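Local coordinates for glycerol dehydrogenase (Schizosaccharomyces pombe, PDB 1TA9), which is a glycerol dehydrogenase of glycerol assimilation, probably oxidising glycerol to dihydroxyacetone with NAD+ at a zinc-containing active site, at residues H325-R330 with L374-V379; Y339-Q344 with N356-F361; V345-W350 with E396-M401; E382-V387 with D412-V417. One frame throughout, in Å; residues are numbered along the deposited sequence.

Contact 1: H325-R330 with L374-V379; sequences HGPVHR and LGIPNV
Pro327 lays the CG corner of its ring over the backbone at Gly375 and the side chain of Ile376. That carbon meets Gly375 O at 3.2 Å and the branch methyl Ile376 CG2 at 3.7 Å, and the proline ring and the isoleucine run slantwise to each other. Val328, the next residue along, brings its CG2 to the same Ile376 CG2, at 3.8 Å, so one methyl serves both partners. In Ile376, CG1 falls between the backbone N and the carbonyl carbon (chi1 53°), while CG2 stands anti to the carbonyl carbon and faces residues 327 and 328.

No hydrogen bond spans the two segments, and each is shaped by its own. The short 3-10 turn at 327-329 has Arg330 N bonded to Pro327 O, and His329 ND1 gives a nearly straight bond to Gly326 O (2.9 Å, 170°) that lies in the imidazole plane. Opposite, Gly375 closes helix 371-374 as a Schellman motif, and a type I turn follows from Ile376 to Val379. The contact therefore joins two interhelical loops: 325-330 links helices 313-322 and 333-347, with Val328 also touching Lys336 of the latter, while 374-379 leads from helix 371-374 into helix 381-391.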
loop_
_atom_site.group_PDB
_atom_site.type_symbol
_atom_site.label_atom_id
_atom_site.label_comp_id
_atom_site.label_asym_id
_atom_site.label_seq_id
_atom_site.Cartn_x
_atom_site.Cartn_y
_atom_site.Cartn_z
ATOM N N HIS B 325 -17.941 6.467 45.705
ATOM C CA HIS B 325 -17.253 6.877 46.920
ATOM C C HIS B 325 -16.271 5.792 47.360
ATOM O O HIS B 325 -15.662 5.125 46.518
ATOM C CB HIS B 325 -18.273 7.182 48.026
ATOM C CG HIS B 325 -19.175 8.335 47.706
ATOM N ND1 HIS B 325 -18.708 9.621 47.536
ATOM C CD2 HIS B 325 -20.513 8.392 47.502
ATOM C CE1 HIS B 325 -19.717 10.419 47.238
ATOM N NE2 HIS B 325 -20.824 9.698 47.211
ATOM N N GLY B 326 -16.116 5.600 48.665
ATOM C CA GLY B 326 -15.169 4.604 49.132
ATOM C C GLY B 326 -13.778 5.065 48.730
ATOM O O GLY B 326 -13.454 6.240 48.911
ATOM N N PRO B 327 -12.937 4.181 48.170
ATOM C CA PRO B 327 -11.579 4.564 47.760
ATOM C C PRO B 327 -11.538 5.448 46.512
ATOM O O PRO B 327 -10.498 6.024 46.182
ATOM C CB PRO B 327 -10.901 3.217 47.531
ATOM C CG PRO B 327 -12.019 2.385 47.005
ATOM C CD PRO B 327 -13.161 2.744 47.942
ATOM N N VAL B 328 -12.671 5.553 45.825
ATOM C CA VAL B 328 -12.762 6.357 44.610
ATOM C C VAL B 328 -12.339 7.812 44.802
ATOM O O VAL B 328 -12.014 8.497 43.831
ATOM C CB VAL B 328 -14.198 6.312 44.033
ATOM C CG1 VAL B 328 -14.312 7.218 42.812
ATOM C CG2 VAL B 328 -14.551 4.879 43.658
ATOM N N HIS B 329 -12.331 8.287 46.046
ATOM C CA HIS B 329 -11.936 9.668 46.319
ATOM C C HIS B 329 -10.421 9.854 46.208
ATOM O O HIS B 329 -9.923 10.977 46.182
ATOM C CB HIS B 329 -12.399 10.101 47.721
ATOM C CG HIS B 329 -11.508 9.633 48.834
ATOM N ND1 HIS B 329 -11.599 8.373 49.387
ATOM C CD2 HIS B 329 -10.505 10.261 49.494
ATOM C CE1 HIS B 329 -10.692 8.245 50.340
ATOM N NE2 HIS B 329 -10.015 9.376 50.426
ATOM N N ARG B 330 -9.697 8.745 46.145
ATOM C CA ARG B 330 -8.243 8.777 46.043
ATOM C C ARG B 330 -7.777 8.821 44.592
ATOM O O ARG B 330 -6.600 9.048 44.317
ATOM C CB ARG B 330 -7.657 7.553 46.745
ATOM C CG ARG B 330 -7.928 7.547 48.246
ATOM C CD ARG B 330 -7.926 6.140 48.820
ATOM N NE ARG B 330 -6.706 5.408 48.501
ATOM C CZ ARG B 330 -6.512 4.127 48.801
ATOM N NH1 ARG B 330 -7.463 3.443 49.430
ATOM N NH2 ARG B 330 -5.379 3.524 48.454
ATOM N N LEU B 374 -8.490 0.419 39.906
ATOM C CA LEU B 374 -9.255 1.578 40.358
ATOM C C LEU B 374 -9.461 1.505 41.868
ATOM O O LEU B 374 -9.816 2.496 42.500
ATOM C CB LEU B 374 -10.620 1.632 39.669
ATOM C CG LEU B 374 -10.649 2.027 38.192
ATOM C CD1 LEU B 374 -12.089 2.045 37.707
ATOM C CD2 LEU B 374 -10.010 3.403 38.008
ATOM N N GLY B 375 -9.247 0.319 42.433
ATOM C CA GLY B 375 -9.408 0.133 43.865
ATOM C C GLY B 375 -10.793 -0.306 44.308
ATOM O O GLY B 375 -11.093 -0.295 45.499
ATOM N N ILE B 376 -11.637 -0.698 43.357
ATOM C CA ILE B 376 -12.996 -1.130 43.670
ATOM C C ILE B 376 -13.355 -2.460 43.001
ATOM O O ILE B 376 -14.378 -2.573 42.321
ATOM C CB ILE B 376 -14.021 -0.061 43.233
ATOM C CG1 ILE B 376 -13.795 0.306 41.762
ATOM C CG2 ILE B 376 -13.892 1.174 44.112
ATOM C CD1 ILE B 376 -14.792 1.311 41.227
ATOM N N PRO B 377 -12.524 -3.493 43.205
ATOM C CA PRO B 377 -12.768 -4.809 42.612
ATOM C C PRO B 377 -14.083 -5.460 43.028
ATOM O O PRO B 377 -14.677 -6.219 42.263
ATOM C CB PRO B 377 -11.549 -5.616 43.057
ATOM C CG PRO B 377 -11.222 -5.016 44.388
ATOM C CD PRO B 377 -11.362 -3.535 44.113
ATOM N N ASN B 378 -14.548 -5.152 44.233
ATOM C CA ASN B 378 -15.782 -5.738 44.736
ATOM C C ASN B 378 -17.025 -4.876 44.529
ATOM O O ASN B 378 -18.054 -5.119 45.157
ATOM C CB ASN B 378 -15.621 -6.053 46.225
ATOM C CG ASN B 378 -14.458 -6.980 46.495
ATOM O OD1 ASN B 378 -13.822 -6.906 47.550
ATOM N ND2 ASN B 378 -14.178 -7.867 45.551
ATOM N N VAL B 379 -16.943 -3.876 43.656
ATOM C CA VAL B 379 -18.096 -3.017 43.411
ATOM C C VAL B 379 -19.290 -3.898 43.013
ATOM O O VAL B 379 -19.161 -4.796 42.183
ATOM C CB VAL B 379 -17.789 -1.971 42.306
ATOM C CG1 VAL B 379 -17.537 -2.668 40.976
ATOM C CG2 VAL B 379 -18.930 -0.974 42.208
#

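Contact 2: Y339-Q344 with N356-F361; sequences YGTLVQ and NNLASF
No ring or amide plane comes between Leu342 and Leu358: the faces that meet here are aliphatic, in an antiparallel pair of neighbouring helices. Helices 333-347 and 352-364 form a helical hairpin in the all-helical part of this iron-containing alcohol dehydrogenase fold. Their short segments run almost exactly opposite (175°), with the axes 10.6 Å apart.

Leu342 does most of the reaching. Its CG lies beside the backbone N (chi1 -71°); CD1 continues the chain, while the second branch, CD2, turns off toward the other helix. There CD2 stands 4.0 Å from Leu358 CD2 and equally near Leu358 CG, with the two leucines slanted against each other. The same methyl also passes over the backbone at Ala359 N and lies 4.2 Å from Ala359 CB; the small side chain lets the leucine end sit close to the helix.

Leu358 answers with CG anti to its own N (chi1 -176°), pointing its CD2 between Leu342 and Thr341. Thr341, roughly at right angles to it, meets it with CG2, while OG1 is hydrogen-bonded to Val337 O, one turn back. On its other sides Thr341 touches Ser235 and Ala314, of helices near the metal site, while Leu342 also rests on Val417. The last link is Thr341 CG2 to Leu358 CD2, at 4.0 Å.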
loop_
_atom_site.group_PDB
_atom_site.type_symbol
_atom_site.label_atom_id
_atom_site.label_comp_id
_atom_site.label_asym_id
_atom_site.label_seq_id
_atom_site.Cartn_x
_atom_site.Cartn_y
_atom_site.Cartn_z
ATOM N N TYR B 339 -10.572 5.444 32.413
ATOM C CA TYR B 339 -11.424 4.262 32.498
ATOM C C TYR B 339 -12.752 4.570 31.806
ATOM O O TYR B 339 -13.280 3.746 31.062
ATOM C CB TYR B 339 -11.684 3.869 33.957
ATOM C CG TYR B 339 -12.282 2.483 34.101
ATOM C CD1 TYR B 339 -11.464 1.360 34.232
ATOM C CD2 TYR B 339 -13.665 2.287 34.052
ATOM C CE1 TYR B 339 -12.007 0.073 34.312
ATOM C CE2 TYR B 339 -14.217 1.003 34.124
ATOM C CZ TYR B 339 -13.383 -0.097 34.255
ATOM O OH TYR B 339 -13.926 -1.364 34.315
ATOM N N GLY B 340 -13.278 5.766 32.057
ATOM C CA GLY B 340 -14.534 6.175 31.449
ATOM C C GLY B 340 -14.468 6.209 29.932
ATOM O O GLY B 340 -15.471 5.977 29.256
ATOM N N THR B 341 -13.287 6.503 29.396
ATOM C CA THR B 341 -13.103 6.548 27.953
ATOM C C THR B 341 -13.200 5.127 27.396
ATOM O O THR B 341 -13.775 4.911 26.331
ATOM C CB THR B 341 -11.740 7.183 27.591
ATOM O OG1 THR B 341 -11.700 8.527 28.095
ATOM C CG2 THR B 341 -11.542 7.222 26.073
ATOM N N LEU B 342 -12.652 4.155 28.122
ATOM C CA LEU B 342 -12.733 2.770 27.674
ATOM C C LEU B 342 -14.190 2.330 27.715
ATOM O O LEU B 342 -14.640 1.554 26.869
ATOM C CB LEU B 342 -11.888 1.853 28.562
ATOM C CG LEU B 342 -10.364 1.987 28.441
ATOM C CD1 LEU B 342 -9.691 0.938 29.325
ATOM C CD2 LEU B 342 -9.936 1.803 26.989
ATOM N N VAL B 343 -14.932 2.822 28.700
ATOM C CA VAL B 343 -16.341 2.473 28.800
ATOM C C VAL B 343 -17.066 3.050 27.584
ATOM O O VAL B 343 -17.932 2.390 27.005
ATOM C CB VAL B 343 -16.987 3.031 30.093
ATOM C CG1 VAL B 343 -18.468 2.660 30.134
ATOM C CG2 VAL B 343 -16.275 2.457 31.327
ATOM N N GLN B 344 -16.714 4.272 27.185
ATOM C CA GLN B 344 -17.367 4.860 26.013
ATOM C C GLN B 344 -17.051 4.022 24.780
ATOM O O GLN B 344 -17.879 3.891 23.883
ATOM C CB GLN B 344 -16.927 6.313 25.761
ATOM C CG GLN B 344 -17.615 6.893 24.510
ATOM C CD GLN B 344 -17.532 8.402 24.392
ATOM O OE1 GLN B 344 -17.506 9.117 25.394
ATOM N NE2 GLN B 344 -17.520 8.898 23.153
ATOM N N ASN B 356 -8.420 -2.844 22.480
ATOM C CA ASN B 356 -7.101 -3.244 22.960
ATOM C C ASN B 356 -6.016 -2.228 22.637
ATOM O O ASN B 356 -5.117 -1.994 23.444
ATOM C CB ASN B 356 -6.703 -4.608 22.387
ATOM C CG ASN B 356 -7.508 -5.746 22.981
ATOM O OD1 ASN B 356 -8.157 -5.587 24.015
ATOM N ND2 ASN B 356 -7.460 -6.904 22.338
ATOM N N ASN B 357 -6.088 -1.619 21.461
ATOM C CA ASN B 357 -5.081 -0.636 21.096
ATOM C C ASN B 357 -5.090 0.548 22.061
ATOM O O ASN B 357 -4.031 1.061 22.430
ATOM C CB ASN B 357 -5.290 -0.159 19.655
ATOM C CG ASN B 357 -4.927 -1.224 18.635
ATOM O OD1 ASN B 357 -4.112 -2.105 18.907
ATOM N ND2 ASN B 357 -5.513 -1.134 17.449
ATOM N N LEU B 358 -6.274 0.974 22.484
ATOM C CA LEU B 358 -6.371 2.100 23.411
ATOM C C LEU B 358 -6.020 1.667 24.832
ATOM O O LEU B 358 -5.273 2.351 25.527
ATOM C CB LEU B 358 -7.779 2.702 23.381
ATOM C CG LEU B 358 -8.024 3.954 24.237
ATOM C CD1 LEU B 358 -7.055 5.064 23.839
ATOM C CD2 LEU B 358 -9.468 4.416 24.050
ATOM N N ALA B 359 -6.559 0.530 25.262
ATOM C CA ALA B 359 -6.279 0.022 26.599
ATOM C C ALA B 359 -4.782 -0.237 26.788
ATOM O O ALA B 359 -4.229 0.041 27.856
ATOM C CB ALA B 359 -7.069 -1.259 26.845
ATOM N N SER B 360 -4.126 -0.773 25.760
ATOM C CA SER B 360 -2.693 -1.049 25.857
ATOM C C SER B 360 -1.908 0.251 26.013
ATOM O O SER B 360 -0.932 0.308 26.767
ATOM C CB SER B 360 -2.198 -1.815 24.624
ATOM O OG SER B 360 -2.500 -1.120 23.431
ATOM N N PHE B 361 -2.333 1.288 25.296
ATOM C CA PHE B 361 -1.679 2.589 25.377
ATOM C C PHE B 361 -1.822 3.139 26.793
ATOM O O PHE B 361 -0.857 3.642 27.374
ATOM C CB PHE B 361 -2.313 3.582 24.395
ATOM C CG PHE B 361 -1.606 4.915 24.349
ATOM C CD1 PHE B 361 -0.416 5.061 23.642
ATOM C CD2 PHE B 361 -2.113 6.014 25.039
ATOM C CE1 PHE B 361 0.263 6.290 23.624
ATOM C CE2 PHE B 361 -1.442 7.241 25.028
ATOM C CZ PHE B 361 -0.253 7.377 24.319
#

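Contact 3: V345-W350 with E396-M401; sequences VVLEDW and ESIHNM
This is a sparse, buried apolar contact between the end of helix 333-347 and the loop that precedes helix 407-428, two parts of the helical domain of the iron-containing alcohol dehydrogenase fold. A Schellman motif ends the helix, with Asp349 at positive phi, and a 3-10 turn at 397-400 shapes the second segment.

Met401 carries most of the contact. Its chain is extended as far as SD and then bends (chi3 75°), which brings the terminal methyl CE up to Glu348 CG at 3.8 Å; the two side chains cross nearly at a right angle. It is thus the aliphatic middle of the glutamate that is touched, not its carboxylate. Farther along, Leu347 CD1 and Ile398 CD1 come only to 4.4 Å, a loose approach, and both residues also rest on Phe405.

The acidic end of Glu348 is engaged on its own side of the contact: OE2 is hydrogen-bonded to Gln344 NE2, while OE1 takes a weak bond from the indole N-H of Trp350. Just past the helix end, Asp349 OD1 is hydrogen-bonded to Asn293 of the second subunit, so this corner of the fold also faces the subunit interface. The weak indole bond is fairly straight, 163°, with Trp350 NE1 3.3 Å from Glu348 OE1, which lies in the ring plane at the indole edge.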
loop_
_atom_site.group_PDB
_atom_site.type_symbol
_atom_site.label_atom_id
_atom_site.label_comp_id
_atom_site.label_asym_id
_atom_site.label_seq_id
_atom_site.Cartn_x
_atom_site.Cartn_y
_atom_site.Cartn_z
ATOM N N VAL B 345 -15.849 3.454 24.741
ATOM C CA VAL B 345 -15.434 2.621 23.616
ATOM C C VAL B 345 -16.323 1.385 23.530
ATOM O O VAL B 345 -16.631 0.902 22.438
ATOM C CB VAL B 345 -13.949 2.202 23.761
ATOM C CG1 VAL B 345 -13.630 1.047 22.837
ATOM C CG2 VAL B 345 -13.056 3.395 23.433
ATOM N N VAL B 346 -16.731 0.875 24.687
ATOM C CA VAL B 346 -17.609 -0.281 24.722
ATOM C C VAL B 346 -18.997 0.149 24.247
ATOM O O VAL B 346 -19.641 -0.552 23.465
ATOM C CB VAL B 346 -17.694 -0.868 26.154
ATOM C CG1 VAL B 346 -18.710 -2.001 26.206
ATOM C CG2 VAL B 346 -16.318 -1.379 26.576
ATOM N N LEU B 347 -19.450 1.314 24.709
ATOM C CA LEU B 347 -20.761 1.829 24.312
ATOM C C LEU B 347 -20.790 2.170 22.821
ATOM O O LEU B 347 -21.836 2.068 22.176
ATOM C CB LEU B 347 -21.124 3.064 25.145
ATOM C CG LEU B 347 -21.334 2.809 26.645
ATOM C CD1 LEU B 347 -21.627 4.121 27.360
ATOM C CD2 LEU B 347 -22.490 1.834 26.841
ATOM N N GLU B 348 -19.646 2.573 22.274
ATOM C CA GLU B 348 -19.574 2.892 20.850
ATOM C C GLU B 348 -19.420 1.625 19.999
ATOM O O GLU B 348 -19.438 1.683 18.773
ATOM C CB GLU B 348 -18.426 3.858 20.570
ATOM C CG GLU B 348 -18.720 5.302 20.971
ATOM C CD GLU B 348 -17.706 6.269 20.395
ATOM O OE1 GLU B 348 -17.361 6.121 19.204
ATOM O OE2 GLU B 348 -17.254 7.178 21.120
ATOM N N ASP B 349 -19.265 0.484 20.660
ATOM C CA ASP B 349 -19.150 -0.805 19.980
ATOM C C ASP B 349 -17.916 -0.965 19.084
ATOM O O ASP B 349 -18.016 -1.515 17.989
ATOM C CB ASP B 349 -20.413 -1.060 19.147
ATOM C CG ASP B 349 -20.664 -2.538 18.889
ATOM O OD1 ASP B 349 -21.219 -2.870 17.820
ATOM O OD2 ASP B 349 -20.325 -3.370 19.756
ATOM N N TRP B 350 -16.759 -0.482 19.528
ATOM C CA TRP B 350 -15.544 -0.647 18.730
ATOM C C TRP B 350 -15.184 -2.128 18.750
ATOM O O TRP B 350 -15.440 -2.815 19.735
ATOM C CB TRP B 350 -14.361 0.095 19.351
ATOM C CG TRP B 350 -14.380 1.581 19.283
ATOM C CD1 TRP B 350 -15.442 2.385 18.999
ATOM C CD2 TRP B 350 -13.282 2.450 19.580
ATOM N NE1 TRP B 350 -15.076 3.707 19.108
ATOM C CE2 TRP B 350 -13.753 3.774 19.463
ATOM C CE3 TRP B 350 -11.944 2.235 19.939
ATOM C CZ2 TRP B 350 -12.932 4.887 19.691
ATOM C CZ3 TRP B 350 -11.126 3.344 20.169
ATOM C CH2 TRP B 350 -11.627 4.650 20.042
ATOM N N GLU B 396 -26.291 15.553 31.951
ATOM C CA GLU B 396 -25.042 14.902 31.555
ATOM C C GLU B 396 -24.685 14.967 30.075
ATOM O O GLU B 396 -25.556 14.952 29.200
ATOM C CB GLU B 396 -25.032 13.446 32.024
ATOM C CG GLU B 396 -24.527 13.271 33.452
ATOM C CD GLU B 396 -23.100 13.772 33.645
ATOM O OE1 GLU B 396 -22.406 14.030 32.638
ATOM O OE2 GLU B 396 -22.662 13.897 34.811
ATOM N N SER B 397 -23.385 15.023 29.810
ATOM C CA SER B 397 -22.870 15.115 28.450
ATOM C C SER B 397 -23.099 13.870 27.595
ATOM O O SER B 397 -22.965 13.926 26.375
ATOM C CB SER B 397 -21.373 15.443 28.483
ATOM O OG SER B 397 -20.648 14.458 29.201
ATOM N N ILE B 398 -23.444 12.750 28.224
ATOM C CA ILE B 398 -23.661 11.525 27.462
ATOM C C ILE B 398 -24.823 11.686 26.471
ATOM O O ILE B 398 -24.884 10.995 25.455
ATOM C CB ILE B 398 -23.921 10.317 28.404
ATOM C CG1 ILE B 398 -23.903 9.017 27.602
ATOM C CG2 ILE B 398 -25.264 10.474 29.120
ATOM C CD1 ILE B 398 -23.842 7.776 28.464
ATOM N N HIS B 399 -25.724 12.620 26.753
ATOM C CA HIS B 399 -26.869 12.843 25.879
ATOM C C HIS B 399 -26.508 13.505 24.550
ATOM O O HIS B 399 -27.366 13.661 23.681
ATOM C CB HIS B 399 -27.926 13.655 26.624
ATOM C CG HIS B 399 -28.409 12.984 27.872
ATOM N ND1 HIS B 399 -29.077 11.780 27.853
ATOM C CD2 HIS B 399 -28.262 13.314 29.176
ATOM C CE1 HIS B 399 -29.320 11.395 29.094
ATOM N NE2 HIS B 399 -28.835 12.308 29.915
ATOM N N ASN B 400 -25.244 13.896 24.387
ATOM C CA ASN B 400 -24.804 14.504 23.129
ATOM C C ASN B 400 -24.631 13.409 22.080
ATOM O O ASN B 400 -24.612 13.683 20.881
ATOM C CB ASN B 400 -23.469 15.250 23.298
ATOM C CG ASN B 400 -23.616 16.545 24.076
ATOM O OD1 ASN B 400 -24.601 17.263 23.922
ATOM N ND2 ASN B 400 -22.622 16.857 24.905
ATOM N N MET B 401 -24.504 12.165 22.538
ATOM C CA MET B 401 -24.339 11.031 21.629
ATOM C C MET B 401 -25.668 10.670 20.974
ATOM O O MET B 401 -26.721 10.699 21.617
ATOM C CB MET B 401 -23.789 9.815 22.385
ATOM C CG MET B 401 -22.378 10.008 22.915
ATOM S SD MET B 401 -21.762 8.619 23.885
ATOM C CE MET B 401 -21.395 7.412 22.600
#

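Contact 4: E382-V387 with D412-V417; sequences EELLMV and DAIKAV
Leu384 is the first residue of 382-387 to meet the other helix, and it spreads its two methyls over Ile414 and Lys415. The motif is a pair of packed helices, 381-391 against 407-428, in the helical domain; the short segments cross steeply at 116°, with their axes 10.2 Å apart. With CG placed beside the backbone N (chi1 -66°) and the chain extended, Leu384 puts one branch on each neighbour. CD2 lies 3.9 Å from Ile414 CG2. CD1 presses on the aliphatic stem of Lys415, 3.5 Å from its CG, which is tight for two carbons, and 3.8 Å from its CD.

Lys415 therefore contributes methylenes rather than charge to this face. Its chain bends at chi3 (-74°) and sends NZ on to a salt bridge with Asp381, at the start of helix 381-391, so the ion pair ties together the same two helices that the hydrocarbon parts pack. Nearby, Asp412 forms a salt bridge with Arg76 of the second subunit, which places the helix beside the subunit interface.

One turn after Leu384 comes Val387, whose CG1 stands anti to the backbone N and reaches the far end of Ile414. The isoleucine thus meets both residues, its CG2 against Leu384 and the tip of its longer arm against Val387, with Ile414 CD1 3.9 Å from Val387 CG1.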
loop_
_atom_site.group_PDB
_atom_site.type_symbol
_atom_site.label_atom_id
_atom_site.label_comp_id
_atom_site.label_asym_id
_atom_site.label_seq_id
_atom_site.Cartn_x
_atom_site.Cartn_y
_atom_site.Cartn_z
ATOM N N GLU B 382 -25.529 -3.410 42.070
ATOM C CA GLU B 382 -26.433 -2.346 42.479
ATOM C C GLU B 382 -25.702 -1.006 42.498
ATOM O O GLU B 382 -26.281 0.033 42.179
ATOM C CB GLU B 382 -27.024 -2.651 43.855
ATOM C CG GLU B 382 -28.418 -2.083 44.039
ATOM C CD GLU B 382 -29.343 -2.438 42.882
ATOM O OE1 GLU B 382 -29.523 -3.646 42.599
ATOM O OE2 GLU B 382 -29.891 -1.508 42.251
ATOM N N GLU B 383 -24.427 -1.027 42.872
ATOM C CA GLU B 383 -23.646 0.203 42.901
ATOM C C GLU B 383 -23.410 0.663 41.467
ATOM O O GLU B 383 -23.446 1.859 41.168
ATOM C CB GLU B 383 -22.310 -0.022 43.615
ATOM C CG GLU B 383 -22.462 -0.310 45.106
ATOM C CD GLU B 383 -21.136 -0.482 45.817
ATOM O OE1 GLU B 383 -20.347 -1.364 45.416
ATOM O OE2 GLU B 383 -20.885 0.266 46.785
ATOM N N LEU B 384 -23.186 -0.291 40.569
ATOM C CA LEU B 384 -22.953 0.066 39.177
ATOM C C LEU B 384 -24.223 0.612 38.537
ATOM O O LEU B 384 -24.156 1.480 37.671
ATOM C CB LEU B 384 -22.423 -1.136 38.398
ATOM C CG LEU B 384 -21.028 -1.582 38.844
ATOM C CD1 LEU B 384 -20.561 -2.731 37.969
ATOM C CD2 LEU B 384 -20.052 -0.407 38.752
ATOM N N LEU B 385 -25.380 0.116 38.967
ATOM C CA LEU B 385 -26.641 0.610 38.425
ATOM C C LEU B 385 -26.819 2.042 38.900
ATOM O O LEU B 385 -27.387 2.880 38.197
ATOM C CB LEU B 385 -27.815 -0.248 38.896
ATOM C CG LEU B 385 -27.975 -1.587 38.174
ATOM C CD1 LEU B 385 -29.122 -2.363 38.792
ATOM C CD2 LEU B 385 -28.234 -1.341 36.690
ATOM N N MET B 386 -26.328 2.307 40.108
ATOM C CA MET B 386 -26.388 3.637 40.695
ATOM C C MET B 386 -25.519 4.572 39.849
ATOM O O MET B 386 -25.872 5.726 39.621
ATOM C CB MET B 386 -25.865 3.594 42.134
ATOM C CG MET B 386 -25.628 4.960 42.760
ATOM S SD MET B 386 -24.597 4.861 44.244
ATOM C CE MET B 386 -25.811 4.464 45.480
ATOM N N VAL B 387 -24.376 4.071 39.389
ATOM C CA VAL B 387 -23.492 4.879 38.561
ATOM C C VAL B 387 -24.182 5.138 37.228
ATOM O O VAL B 387 -24.119 6.245 36.690
ATOM C CB VAL B 387 -22.142 4.170 38.302
ATOM C CG1 VAL B 387 -21.327 4.956 37.283
ATOM C CG2 VAL B 387 -21.357 4.049 39.606
ATOM N N ASP B 412 -23.298 -2.531 32.553
ATOM C CA ASP B 412 -22.735 -3.652 31.799
ATOM C C ASP B 412 -21.412 -3.289 31.137
ATOM O O ASP B 412 -20.464 -4.086 31.134
ATOM C CB ASP B 412 -23.712 -4.120 30.715
ATOM C CG ASP B 412 -24.773 -5.066 31.243
ATOM O OD1 ASP B 412 -24.770 -5.371 32.457
ATOM O OD2 ASP B 412 -25.610 -5.510 30.431
ATOM N N ALA B 413 -21.355 -2.085 30.573
ATOM C CA ALA B 413 -20.155 -1.621 29.888
ATOM C C ALA B 413 -18.989 -1.418 30.856
ATOM O O ALA B 413 -17.835 -1.656 30.502
ATOM C CB ALA B 413 -20.452 -0.322 29.130
ATOM N N ILE B 414 -19.287 -0.969 32.071
ATOM C CA ILE B 414 -18.241 -0.771 33.070
ATOM C C ILE B 414 -17.590 -2.121 33.383
ATOM O O ILE B 414 -16.365 -2.222 33.490
ATOM C CB ILE B 414 -18.817 -0.160 34.370
ATOM C CG1 ILE B 414 -19.178 1.310 34.128
ATOM C CG2 ILE B 414 -17.812 -0.299 35.509
ATOM C CD1 ILE B 414 -19.857 1.982 35.314
ATOM N N LYS B 415 -18.411 -3.159 33.524
ATOM C CA LYS B 415 -17.890 -4.492 33.808
ATOM C C LYS B 415 -17.212 -5.087 32.581
ATOM O O LYS B 415 -16.232 -5.816 32.701
ATOM C CB LYS B 415 -19.013 -5.418 34.287
ATOM C CG LYS B 415 -19.447 -5.133 35.724
ATOM C CD LYS B 415 -20.540 -6.079 36.204
ATOM C CE LYS B 415 -21.886 -5.749 35.575
ATOM N NZ LYS B 415 -23.000 -6.548 36.188
ATOM N N ALA B 416 -17.733 -4.773 31.398
ATOM C CA ALA B 416 -17.151 -5.284 30.163
ATOM C C ALA B 416 -15.717 -4.775 30.025
ATOM O O ALA B 416 -14.815 -5.533 29.675
ATOM C CB ALA B 416 -17.988 -4.847 28.966
ATOM N N VAL B 417 -15.505 -3.488 30.293
ATOM C CA VAL B 417 -14.158 -2.933 30.210
ATOM C C VAL B 417 -13.222 -3.762 31.095
ATOM O O VAL B 417 -12.136 -4.158 30.675
ATOM C CB VAL B 417 -14.122 -1.459 30.688
ATOM C CG1 VAL B 417 -12.677 -0.990 30.819
ATOM C CG2 VAL B 417 -14.880 -0.569 29.701
#

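Overall arrangement
Helix 333-347 ties the set together: contacts 2 and 3 share it, their centres 13 Å apart, and Leu358 CD2 of one touches Val345 CG2 of the other at 3.8 Å. Contact 4 lies across it, with Tyr339 OH bonded to Ile414 O at 2.7 Å and Val346 CG2 packed on Val417 CG2 at 3.5 Å. Contact 1 meets contact 4 where Val379 CG2 lies 3.7 Å from Leu384 CD2, and contact 2 where Leu374 CD1 packs on Tyr339 CD1 at 3.6 Å. Contact 2 lies close to the zinc held by Asp232, His315 and His333: the side chain of Thr341 is about 9 Å from it and about 7 Å from the potassium. Contacts 3 and 4 both touch the second subunit.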